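Local coordinates for sensor protein (PDB 3BWL) that probably serves as a sensor histidine kinase that phosphorylates protein histidines from ATP, represented here by its PAS domain with an indole carbaldehyde bound in the pocket, at residues D28-L33 against L119-D124; D36-E41 against G59-E64; L67-E72 against R87-L92. All coordinates share one frame; numbering follows the deposited sequence. Where two conformers were deposited one is given.

Overall arrangement
After the N-terminal helix 2-25 the chain enters strand 29-33, which contact 1 joins to the last strand, 115-124, thereby closing a loop over nearly the whole PAS domain. Contacts 2 and 3 both lie within that loop and follow each other without crossing. Contact 2 closes a short loop round helix 44-50, tying the edge strand 39-42 to the segment ahead of helix 71-79. Contact 3 then closes round that helix and binds its N-terminal approach to the opposite edge strand, 86-94. Contacts 1 and 2 meet where Val32 pairs with Cys40 and Glu41, contacts 2 and 3 where Trp63 packs on Phe69 to Ala71. All three reach the bound indole.

Contact 1. Residues D28-L33 against L119-D124; sequences DMIDVL and LAISRD. With I3A (1H-indole-3-carbaldehyde), chain F.
Asp28 and Arg123 form a salt bridge at one end of an antiparallel pairing within the PAS-domain sheet, where strand 29-33 runs beside strand 115-124. Arg123 grips side-on: NE and NH2 both reach Asp28 OD2, which lies 2.9 Å from NH2 and in the guanidinium plane. Asp28 OD1 accepts from His106 of the second subunit, so one carboxylate joins two chains. An alanine in place of Arg123 removes both nitrogens from Asp28 OD2, and the buried carboxylate would probably be left with its charge unbalanced on that side and freer to turn. Met29 and Ser122 are a hydrogen-bonded pair, with Ser122 N 2.9 Å from Met29 O. On the other face, Ile30 opposes Ile121; Ile30 CG1 sits beside the backbone N (chi1 -56°) and along Ile121 CD1, while Ile30 CG2 presses to 3.4 Å from Leu119 CD1, closer than ordinary van der Waals contact. Asp31 returns to the face of Met29 and exchanges two backbone bonds with Ala120. Its OD2 is 2.7 Å from the aldehyde O of the bound indole, so short that the carboxyl group probably carries a proton and offers it to the aldehyde. Val32 CG2 touches Leu119 CD1 at 4.0 Å, and Leu33 CD1 approaches the aldehyde O to 3.5 Å.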
loop_
_atom_site.group_PDB
_atom_site.type_symbol
_atom_site.label_atom_id
_atom_site.label_comp_id
_atom_site.label_asym_id
_atom_site.label_seq_id
_atom_site.Cartn_x
_atom_site.Cartn_y
_atom_site.Cartn_z
ATOM N N ASP A 28 4.071 3.387 -4.377
ATOM C CA ASP A 28 4.424 2.175 -5.120
ATOM C C ASP A 28 3.196 1.598 -5.829
ATOM O O ASP A 28 2.053 1.825 -5.432
ATOM C CB ASP A 28 5.033 1.108 -4.198
ATOM C CG ASP A 28 6.383 1.518 -3.640
ATOM O OD1 ASP A 28 7.236 2.051 -4.375
ATOM O OD2 ASP A 28 6.592 1.311 -2.432
HETATM N N MSE A 29 3.450 0.914 -6.937
HETATM C CA MSE A 29 2.372 0.338 -7.764
HETATM C C MSE A 29 1.768 -0.852 -7.030
HETATM O O MSE A 29 2.515 -1.609 -6.364
HETATM C CB MSE A 29 2.966 -0.153 -9.077
HETATM C CG MSE A 29 3.705 0.955 -9.824
HETATM SE SE MSE A 29 4.846 0.269 -11.220
HETATM C CE MSE A 29 3.541 -0.613 -12.310
ATOM N N ILE A 30 0.434 -1.020 -7.143
ATOM C CA ILE A 30 -0.245 -2.167 -6.550
ATOM C C ILE A 30 -1.104 -2.895 -7.598
ATOM O O ILE A 30 -1.848 -2.261 -8.348
ATOM C CB ILE A 30 -1.182 -1.706 -5.433
ATOM C CG1 ILE A 30 -0.403 -0.909 -4.384
ATOM C CG2 ILE A 30 -1.895 -2.970 -4.802
ATOM C CD1 ILE A 30 -1.318 -0.334 -3.223
ATOM N N ASP A 31 -0.999 -4.217 -7.666
ATOM C CA ASP A 31 -1.947 -4.975 -8.456
ATOM C C ASP A 31 -2.360 -6.182 -7.629
ATOM O O ASP A 31 -1.619 -6.612 -6.701
ATOM C CB ASP A 31 -1.363 -5.408 -9.815
ATOM C CG ASP A 31 -0.151 -6.328 -9.678
ATOM O OD1 ASP A 31 0.999 -5.829 -9.610
ATOM O OD2 ASP A 31 -0.349 -7.585 -9.704
ATOM N N VAL A 32 -3.558 -6.668 -7.928
ATOM C CA VAL A 32 -4.128 -7.873 -7.317
ATOM C C VAL A 32 -4.338 -8.899 -8.429
ATOM O O VAL A 32 -4.951 -8.564 -9.462
ATOM C CB VAL A 32 -5.492 -7.562 -6.593
ATOM C CG1 VAL A 32 -6.050 -8.835 -5.945
ATOM C CG2 VAL A 32 -5.262 -6.495 -5.516
ATOM N N LEU A 33 -3.840 -10.117 -8.210
ATOM C CA LEU A 33 -3.920 -11.190 -9.226
ATOM C C LEU A 33 -4.741 -12.344 -8.700
ATOM O O LEU A 33 -4.817 -12.572 -7.488
ATOM C CB LEU A 33 -2.526 -11.749 -9.585
ATOM C CG LEU A 33 -1.451 -10.754 -10.007
ATOM C CD1 LEU A 33 -0.191 -11.572 -10.338
ATOM C CD2 LEU A 33 -1.959 -9.901 -11.211
ATOM N N LEU A 119 -1.379 -10.182 -3.848
ATOM C CA LEU A 119 -1.243 -8.730 -3.764
ATOM C C LEU A 119 0.221 -8.442 -4.021
ATOM O O LEU A 119 1.105 -8.969 -3.317
ATOM C CB LEU A 119 -1.639 -8.276 -2.363
ATOM C CG LEU A 119 -1.523 -6.799 -1.993
ATOM C CD1 LEU A 119 -2.228 -5.849 -2.980
ATOM C CD2 LEU A 119 -2.031 -6.618 -0.513
ATOM N N ALA A 120 0.479 -7.603 -5.023
ATOM C CA ALA A 120 1.834 -7.281 -5.478
ATOM C C ALA A 120 2.094 -5.796 -5.341
ATOM O O ALA A 120 1.364 -4.985 -5.855
ATOM C CB ALA A 120 2.041 -7.716 -6.922
ATOM N N ILE A 121 3.122 -5.467 -4.583
ATOM C CA ILE A 121 3.582 -4.089 -4.464
ATOM C C ILE A 121 4.914 -3.988 -5.240
ATOM O O ILE A 121 5.927 -4.614 -4.877
ATOM C CB ILE A 121 3.763 -3.663 -2.956
ATOM C CG1 ILE A 121 2.564 -4.097 -2.082
ATOM C CG2 ILE A 121 4.061 -2.182 -2.855
ATOM C CD1 ILE A 121 1.191 -3.608 -2.502
ATOM N N SER A 122 4.908 -3.218 -6.312
ATOM C CA SER A 122 6.109 -3.061 -7.180
ATOM C C SER A 122 6.803 -1.729 -6.930
ATOM O O SER A 122 6.161 -0.660 -6.970
ATOM C CB SER A 122 5.719 -3.196 -8.657
ATOM O OG SER A 122 5.008 -4.434 -8.885
ATOM N N ARG A 123 8.092 -1.810 -6.628
ATOM C CA ARG A 123 8.909 -0.635 -6.353
ATOM C C ARG A 123 9.911 -0.422 -7.497
ATOM O O ARG A 123 10.681 -1.319 -7.812
ATOM C CB ARG A 123 9.645 -0.747 -5.015
ATOM C CG ARG A 123 10.437 0.484 -4.795
ATOM C CD ARG A 123 10.856 0.666 -3.387
ATOM N NE ARG A 123 9.671 0.836 -2.526
ATOM C CZ ARG A 123 9.793 1.061 -1.223
ATOM N NH1 ARG A 123 11.039 1.151 -0.707
ATOM N NH2 ARG A 123 8.708 1.196 -0.465
ATOM N N ASP A 124 9.890 0.768 -8.092
ATOM C CA ASP A 124 10.833 1.139 -9.130
ATOM C C ASP A 124 12.270 1.091 -8.560
ATOM O O ASP A 124 12.571 1.689 -7.510
ATOM C CB ASP A 124 10.495 2.560 -9.628
ATOM C CG ASP A 124 11.203 2.935 -10.927
ATOM O OD1 ASP A 124 12.187 2.278 -11.347
ATOM O OD2 ASP A 124 10.738 3.905 -11.572
HETATM O O I3A F . 1.992 -8.960 -9.622
HETATM C "C3'" I3A F . 2.879 -8.392 -10.250
HETATM C C3 I3A F . 3.979 -9.193 -10.891
HETATM C C2 I3A F . 4.960 -8.547 -11.690
HETATM N N I3A F . 5.743 -9.598 -12.105
HETATM C C8 I3A F . 5.291 -10.797 -11.640
HETATM C C9 I3A F . 4.146 -10.593 -10.876
HETATM C C4 I3A F . 3.490 -11.678 -10.257
HETATM C C5 I3A F . 3.984 -12.993 -10.463
HETATM C C6 I3A F . 5.119 -13.205 -11.264
HETATM C C7 I3A F . 5.775 -12.100 -11.842
HETATM O O HOH W 1 7.977 2.753 -6.945
HETATM O O HOH W 2 2.431 -3.827 -8.393
#

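Contact 2. Residues D36-E41 against G59-E64; sequences DGTICE and GRSIWE. With I3A (1H-indole-3-carbaldehyde), chain F.
Three backbone hydrogen bonds join Gly37 and Ile39 to Gly59, Arg60 and Ile62. Ile62 N donates to Gly37 O at 2.9 Å, Ile39 N gives a nearly straight bond to Arg60 O (169°), and Gly59 N returns one to Ile39 O, with Thr38 and Ser61 bridged in their midst. The indole of Trp63 meets the loop edge-on: its CZ3 lies 3.3 Å from Asp36 O, near the ring plane. Gly37 passes this ring closely enough that a CB on it would crowd CZ3. Beside the backbone bonds, Ile39 CD1 touches Ile62 CD1 at 4.2 Å. Ile62 CG1, trans to the backbone N (chi1 -165°), also reaches 3.4 Å from C3 of the bound indole carbaldehyde, making this part of the ligand pocket wall.

A second shell fixes these groups. Ser61 CB lies over one face of the Trp63 ring, offset toward its rim, and one water links Asp36 O, Thr38 OG1 and Ser61 OG. Glu64 OE2 receives Ser61 N at 2.9 Å, while Arg60 NE turns to Glu56 O. Farther out, Ile62 and Trp63 pack on Val74 of helix 71-79, and Ile39 rests on Leu33 of strand 29-33, beside which strand 39-42 forms the edge of the sheet.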
loop_
_atom_site.group_PDB
_atom_site.type_symbol
_atom_site.label_atom_id
_atom_site.label_comp_id
_atom_site.label_asym_id
_atom_site.label_seq_id
_atom_site.Cartn_x
_atom_site.Cartn_y
_atom_site.Cartn_z
ATOM N N ASP A 36 -4.333 -17.621 -11.487
ATOM C CA ASP A 36 -3.926 -17.807 -12.879
ATOM C C ASP A 36 -3.074 -16.637 -13.402
ATOM O O ASP A 36 -2.554 -16.688 -14.515
ATOM C CB ASP A 36 -5.158 -17.962 -13.789
ATOM C CG ASP A 36 -5.857 -19.305 -13.638
ATOM O OD1 ASP A 36 -5.220 -20.319 -13.264
ATOM O OD2 ASP A 36 -7.074 -19.329 -13.928
ATOM N N GLY A 37 -2.910 -15.603 -12.593
ATOM C CA GLY A 37 -2.090 -14.467 -13.020
ATOM C C GLY A 37 -2.890 -13.381 -13.700
ATOM O O GLY A 37 -2.302 -12.406 -14.209
ATOM N N THR A 38 -4.212 -13.508 -13.676
ATOM C CA THR A 38 -5.105 -12.496 -14.238
ATOM C C THR A 38 -5.208 -11.314 -13.271
ATOM O O THR A 38 -5.381 -11.494 -12.063
ATOM C CB THR A 38 -6.500 -13.079 -14.565
ATOM O OG1 THR A 38 -6.351 -14.235 -15.415
ATOM C CG2 THR A 38 -7.405 -12.015 -15.237
ATOM N N ILE A 39 -5.107 -10.119 -13.829
ATOM C CA ILE A 39 -5.112 -8.874 -13.057
ATOM C C ILE A 39 -6.549 -8.539 -12.689
ATOM O O ILE A 39 -7.398 -8.261 -13.580
ATOM C CB ILE A 39 -4.489 -7.698 -13.833
ATOM C CG1 ILE A 39 -2.992 -7.933 -14.139
ATOM C CG2 ILE A 39 -4.632 -6.397 -13.013
ATOM C CD1 ILE A 39 -2.448 -7.000 -15.260
ATOM N N CYS A 40 -6.837 -8.590 -11.383
ATOM C CA CYS A 40 -8.178 -8.384 -10.873
ATOM C C CYS A 40 -8.431 -6.931 -10.441
ATOM O O CYS A 40 -9.554 -6.420 -10.547
ATOM C CB CYS A 40 -8.404 -9.295 -9.674
ATOM S SG CYS A 40 -8.471 -11.022 -10.127
ATOM N N GLU A 41 -7.398 -6.266 -9.925
ATOM C CA GLU A 41 -7.515 -4.895 -9.488
ATOM C C GLU A 41 -6.113 -4.309 -9.628
ATOM O O GLU A 41 -5.118 -5.036 -9.483
ATOM C CB GLU A 41 -7.912 -4.816 -8.011
ATOM C CG GLU A 41 -8.361 -3.445 -7.499
ATOM C CD GLU A 41 -9.160 -3.536 -6.205
ATOM O OE1 GLU A 41 -9.120 -4.604 -5.520
ATOM O OE2 GLU A 41 -9.845 -2.546 -5.878
ATOM N N GLY A 59 -8.106 -7.615 -16.361
ATOM C CA GLY A 59 -8.504 -8.777 -17.144
ATOM C C GLY A 59 -7.377 -9.339 -17.947
ATOM O O GLY A 59 -7.461 -10.482 -18.395
ATOM N N ARG A 60 -6.314 -8.560 -18.141
ATOM C CA ARG A 60 -5.106 -9.067 -18.806
ATOM C C ARG A 60 -4.280 -9.916 -17.833
ATOM O O ARG A 60 -4.527 -9.906 -16.612
ATOM C CB ARG A 60 -4.239 -7.912 -19.314
ATOM C CG ARG A 60 -4.837 -7.078 -20.439
ATOM C CD ARG A 60 -3.777 -6.828 -21.484
ATOM N NE ARG A 60 -3.764 -5.464 -21.997
ATOM C CZ ARG A 60 -2.797 -4.958 -22.764
ATOM N NH1 ARG A 60 -1.761 -5.710 -23.134
ATOM N NH2 ARG A 60 -2.873 -3.700 -23.164
ATOM N N SER A 61 -3.294 -10.639 -18.375
ATOM C CA SER A 61 -2.428 -11.462 -17.541
ATOM C C SER A 61 -1.144 -10.685 -17.242
ATOM O O SER A 61 -0.621 -9.921 -18.088
ATOM C CB SER A 61 -2.129 -12.797 -18.221
ATOM O OG SER A 61 -3.375 -13.440 -18.514
ATOM N N ILE A 62 -0.601 -10.924 -16.063
ATOM C CA ILE A 62 0.579 -10.138 -15.657
ATOM C C ILE A 62 1.812 -10.348 -16.555
ATOM O O ILE A 62 2.650 -9.411 -16.714
ATOM C CB ILE A 62 0.909 -10.340 -14.155
ATOM C CG1 ILE A 62 1.885 -9.267 -13.627
ATOM C CG2 ILE A 62 1.424 -11.788 -13.914
ATOM C CD1 ILE A 62 1.328 -7.829 -13.586
ATOM N N TRP A 63 1.946 -11.532 -17.160
ATOM C CA TRP A 63 3.109 -11.762 -18.041
ATOM C C TRP A 63 3.040 -10.888 -19.296
ATOM O O TRP A 63 4.037 -10.793 -20.007
ATOM C CB TRP A 63 3.214 -13.229 -18.453
ATOM C CG TRP A 63 1.972 -13.782 -19.071
ATOM C CD1 TRP A 63 1.609 -13.688 -20.380
ATOM C CD2 TRP A 63 0.965 -14.584 -18.428
ATOM N NE1 TRP A 63 0.420 -14.337 -20.588
ATOM C CE2 TRP A 63 0.014 -14.920 -19.411
ATOM C CE3 TRP A 63 0.781 -15.046 -17.121
ATOM C CZ2 TRP A 63 -1.108 -15.714 -19.135
ATOM C CZ3 TRP A 63 -0.372 -15.826 -16.829
ATOM C CH2 TRP A 63 -1.289 -16.153 -17.837
ATOM N N GLU A 64 1.880 -10.268 -19.565
ATOM C CA GLU A 64 1.785 -9.375 -20.734
ATOM C C GLU A 64 2.539 -8.070 -20.491
ATOM O O GLU A 64 2.892 -7.359 -21.457
ATOM C CB GLU A 64 0.325 -9.063 -21.114
ATOM C CG GLU A 64 -0.484 -10.294 -21.450
ATOM C CD GLU A 64 -1.913 -9.963 -21.875
ATOM O OE1 GLU A 64 -2.082 -9.244 -22.889
ATOM O OE2 GLU A 64 -2.863 -10.434 -21.211
HETATM O O I3A F . 1.992 -8.960 -9.622
HETATM C "C3'" I3A F . 2.879 -8.392 -10.250
HETATM C C3 I3A F . 3.979 -9.193 -10.891
HETATM C C2 I3A F . 4.960 -8.547 -11.690
HETATM N N I3A F . 5.743 -9.598 -12.105
HETATM C C8 I3A F . 5.291 -10.797 -11.640
HETATM C C9 I3A F . 4.146 -10.593 -10.876
HETATM C C4 I3A F . 3.490 -11.678 -10.257
HETATM C C5 I3A F . 3.984 -12.993 -10.463
HETATM C C6 I3A F . 5.119 -13.205 -11.264
HETATM C C7 I3A F . 5.775 -12.100 -11.842
HETATM O O HOH W 3 -4.111 -15.251 -16.576
#

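Contact 3. Residues L67-E72 against R87-L92; sequences LMFDAE and RKFEGL. With I3A (1H-indole-3-carbaldehyde), chain F.
A single backbone hydrogen bond joins the segments, from Leu67 N to Leu92 O at 2.8 Å (148°), with the donor tilted from the carbonyl plane, so the loop docks on the strand without extending the sheet. Next to it the two leucines meet through their methyl groups, Leu67 CD1 lying 3.9 Å from Leu92 CD2. Met68, present as selenomethionine, reaches across the strand in the direction of Glu90: its selenium is 3.6 Å from Glu90 O, and its terminal CE, bent round at the end of the chain, comes to 3.5 Å from Glu90 OE2 while also touching Leu92 CB.

Phe69 leads from this surface patch into the ligand pocket. One edge of its ring points at the strand, where CE2 lies 3.4 Å from Glu90 O with that oxygen in the ring plane. Phe69 CZ also touches Phe89 CD1 at 3.6 Å; the two ring planes are inclined by 60°, an oblique pairing. Between them they hold the benzo end of the bound indole carbaldehyde. C7 of the ligand sits over the centre of the Phe69 ring, 3.6 Å above its plane. Phe89, whose ring stands between the backbone N and the carbonyl carbon (chi1 58°), has ligand C8 at its edge, in the ring plane, and brings CE1 to 3.5 Å from ligand C7. Asp66 positions the loop: its OD1 accepts from both Met68 N and Leu92 N, and its OD2 is hydrogen-bonded to the ligand.

Just beyond Phe69, Asp70 stands at the N-cap of helix 71-79, whose Val74 packs against Phe69 and whose Gln77 packs against Phe89. Strand 86-94 is the outermost strand on this side of the sheet and pairs with strand 100-112.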
loop_
_atom_site.group_PDB
_atom_site.type_symbol
_atom_site.label_atom_id
_atom_site.label_comp_id
_atom_site.label_asym_id
_atom_site.label_seq_id
_atom_site.Cartn_x
_atom_site.Cartn_y
_atom_site.Cartn_z
ATOM N N LEU A 67 8.312 -8.171 -18.784
ATOM C CA LEU A 67 9.244 -8.750 -19.766
ATOM C C LEU A 67 10.167 -9.844 -19.254
ATOM O O LEU A 67 10.827 -10.523 -20.072
ATOM C CB LEU A 67 10.116 -7.638 -20.333
ATOM C CG LEU A 67 9.419 -6.538 -21.144
ATOM C CD1 LEU A 67 10.393 -5.371 -21.381
ATOM C CD2 LEU A 67 8.845 -7.027 -22.465
HETATM N N MSE A 68 10.237 -10.008 -17.937
HETATM C CA MSE A 68 11.098 -10.990 -17.329
HETATM C C MSE A 68 10.381 -12.322 -17.026
HETATM O O MSE A 68 11.027 -13.266 -16.558
HETATM C CB MSE A 68 11.722 -10.401 -16.058
HETATM C CG MSE A 68 13.099 -10.913 -15.768
HETATM SE SE MSE A 68 13.836 -9.947 -14.241
HETATM C CE MSE A 68 14.742 -8.534 -15.137
ATOM N N PHE A 69 9.075 -12.404 -17.321
ATOM C CA PHE A 69 8.276 -13.620 -17.008
ATOM C C PHE A 69 7.343 -13.945 -18.152
ATOM O O PHE A 69 6.496 -13.095 -18.529
ATOM C CB PHE A 69 7.403 -13.425 -15.745
ATOM C CG PHE A 69 8.177 -13.346 -14.468
ATOM C CD1 PHE A 69 8.168 -14.424 -13.590
ATOM C CD2 PHE A 69 8.890 -12.185 -14.129
ATOM C CE1 PHE A 69 8.838 -14.372 -12.399
ATOM C CE2 PHE A 69 9.612 -12.108 -12.927
ATOM C CZ PHE A 69 9.602 -13.231 -12.058
ATOM N N ASP A 70 7.422 -15.172 -18.681
ATOM C CA ASP A 70 6.364 -15.600 -19.610
ATOM C C ASP A 70 5.233 -16.283 -18.833
ATOM O O ASP A 70 5.295 -16.358 -17.612
ATOM C CB ASP A 70 6.885 -16.435 -20.799
ATOM C CG ASP A 70 7.466 -17.806 -20.415
ATOM O OD1 ASP A 70 7.329 -18.291 -19.269
ATOM O OD2 ASP A 70 8.095 -18.441 -21.307
ATOM N N ALA A 71 4.237 -16.792 -19.532
ATOM C CA ALA A 71 3.066 -17.332 -18.826
ATOM C C ALA A 71 3.481 -18.483 -17.903
ATOM O O ALA A 71 3.025 -18.569 -16.758
ATOM C CB ALA A 71 1.995 -17.787 -19.824
ATOM N N GLU A 72 4.350 -19.363 -18.413
ATOM C CA GLU A 72 4.852 -20.463 -17.614
ATOM C C GLU A 72 5.641 -19.981 -16.380
ATOM O O GLU A 72 5.530 -20.557 -15.295
ATOM C CB GLU A 72 5.730 -21.368 -18.481
ATOM C CG GLU A 72 6.323 -22.519 -17.729
ATOM C CD GLU A 72 7.209 -23.385 -18.604
ATOM O OE1 GLU A 72 7.960 -22.875 -19.499
ATOM O OE2 GLU A 72 7.158 -24.609 -18.384
ATOM N N ARG A 87 7.206 -13.042 -0.919
ATOM C CA ARG A 87 8.501 -13.136 -1.582
ATOM C C ARG A 87 8.815 -11.831 -2.292
ATOM O O ARG A 87 7.914 -11.175 -2.802
ATOM C CB ARG A 87 8.485 -14.231 -2.649
ATOM C CG ARG A 87 8.344 -15.596 -2.113
ATOM C CD ARG A 87 8.839 -16.618 -3.146
ATOM N NE ARG A 87 8.206 -17.879 -2.850
ATOM C CZ ARG A 87 7.898 -18.798 -3.752
ATOM N NH1 ARG A 87 8.186 -18.608 -5.038
ATOM N NH2 ARG A 87 7.310 -19.927 -3.357
ATOM N N LYS A 88 10.093 -11.468 -2.338
ATOM C CA LYS A 88 10.560 -10.348 -3.155
ATOM C C LYS A 88 11.395 -10.865 -4.340
ATOM O O LYS A 88 12.235 -11.763 -4.199
ATOM C CB LYS A 88 11.428 -9.405 -2.316
ATOM C CG LYS A 88 10.722 -8.805 -1.127
ATOM C CD LYS A 88 11.522 -7.690 -0.507
ATOM C CE LYS A 88 12.656 -8.216 0.341
ATOM N NZ LYS A 88 13.361 -7.077 1.022
ATOM N N PHE A 89 11.164 -10.301 -5.517
ATOM C CA PHE A 89 11.892 -10.707 -6.706
ATOM C C PHE A 89 11.848 -9.587 -7.725
ATOM O O PHE A 89 10.986 -8.708 -7.664
ATOM C CB PHE A 89 11.288 -11.979 -7.338
ATOM C CG PHE A 89 9.818 -11.831 -7.721
ATOM C CD1 PHE A 89 9.452 -11.388 -8.991
ATOM C CD2 PHE A 89 8.815 -12.144 -6.801
ATOM C CE1 PHE A 89 8.113 -11.246 -9.334
ATOM C CE2 PHE A 89 7.459 -12.011 -7.129
ATOM C CZ PHE A 89 7.107 -11.564 -8.409
ATOM N N GLU A 90 12.731 -9.677 -8.710
ATOM C CA GLU A 90 12.854 -8.635 -9.705
ATOM C C GLU A 90 11.945 -8.900 -10.899
ATOM O O GLU A 90 11.772 -10.046 -11.326
ATOM C CB GLU A 90 14.332 -8.516 -10.132
ATOM C CG GLU A 90 14.591 -7.611 -11.321
ATOM C CD GLU A 90 16.067 -7.608 -11.800
ATOM O OE1 GLU A 90 16.880 -8.464 -11.380
ATOM O OE2 GLU A 90 16.396 -6.723 -12.630
ATOM N N GLY A 91 11.393 -7.820 -11.448
ATOM C CA GLY A 91 10.648 -7.883 -12.702
ATOM C C GLY A 91 11.045 -6.704 -13.561
ATOM O O GLY A 91 11.852 -5.868 -13.124
ATOM N N LEU A 92 10.484 -6.637 -14.751
ATOM C CA LEU A 92 10.815 -5.563 -15.688
ATOM C C LEU A 92 9.566 -5.187 -16.485
ATOM O O LEU A 92 9.216 -5.862 -17.469
ATOM C CB LEU A 92 11.990 -5.963 -16.625
ATOM C CG LEU A 92 12.379 -4.907 -17.656
ATOM C CD1 LEU A 92 13.215 -3.784 -16.993
ATOM C CD2 LEU A 92 13.223 -5.613 -18.770
HETATM O O I3A F . 1.992 -8.960 -9.622
HETATM C "C3'" I3A F . 2.879 -8.392 -10.250
HETATM C C3 I3A F . 3.979 -9.193 -10.891
HETATM C C2 I3A F . 4.960 -8.547 -11.690
HETATM N N I3A F . 5.743 -9.598 -12.105
HETATM C C8 I3A F . 5.291 -10.797 -11.640
HETATM C C9 I3A F . 4.146 -10.593 -10.876
HETATM C C4 I3A F . 3.490 -11.678 -10.257
HETATM C C5 I3A F . 3.984 -12.993 -10.463
HETATM C C6 I3A F . 5.119 -13.205 -11.264
HETATM C C7 I3A F . 5.775 -12.100 -11.842
#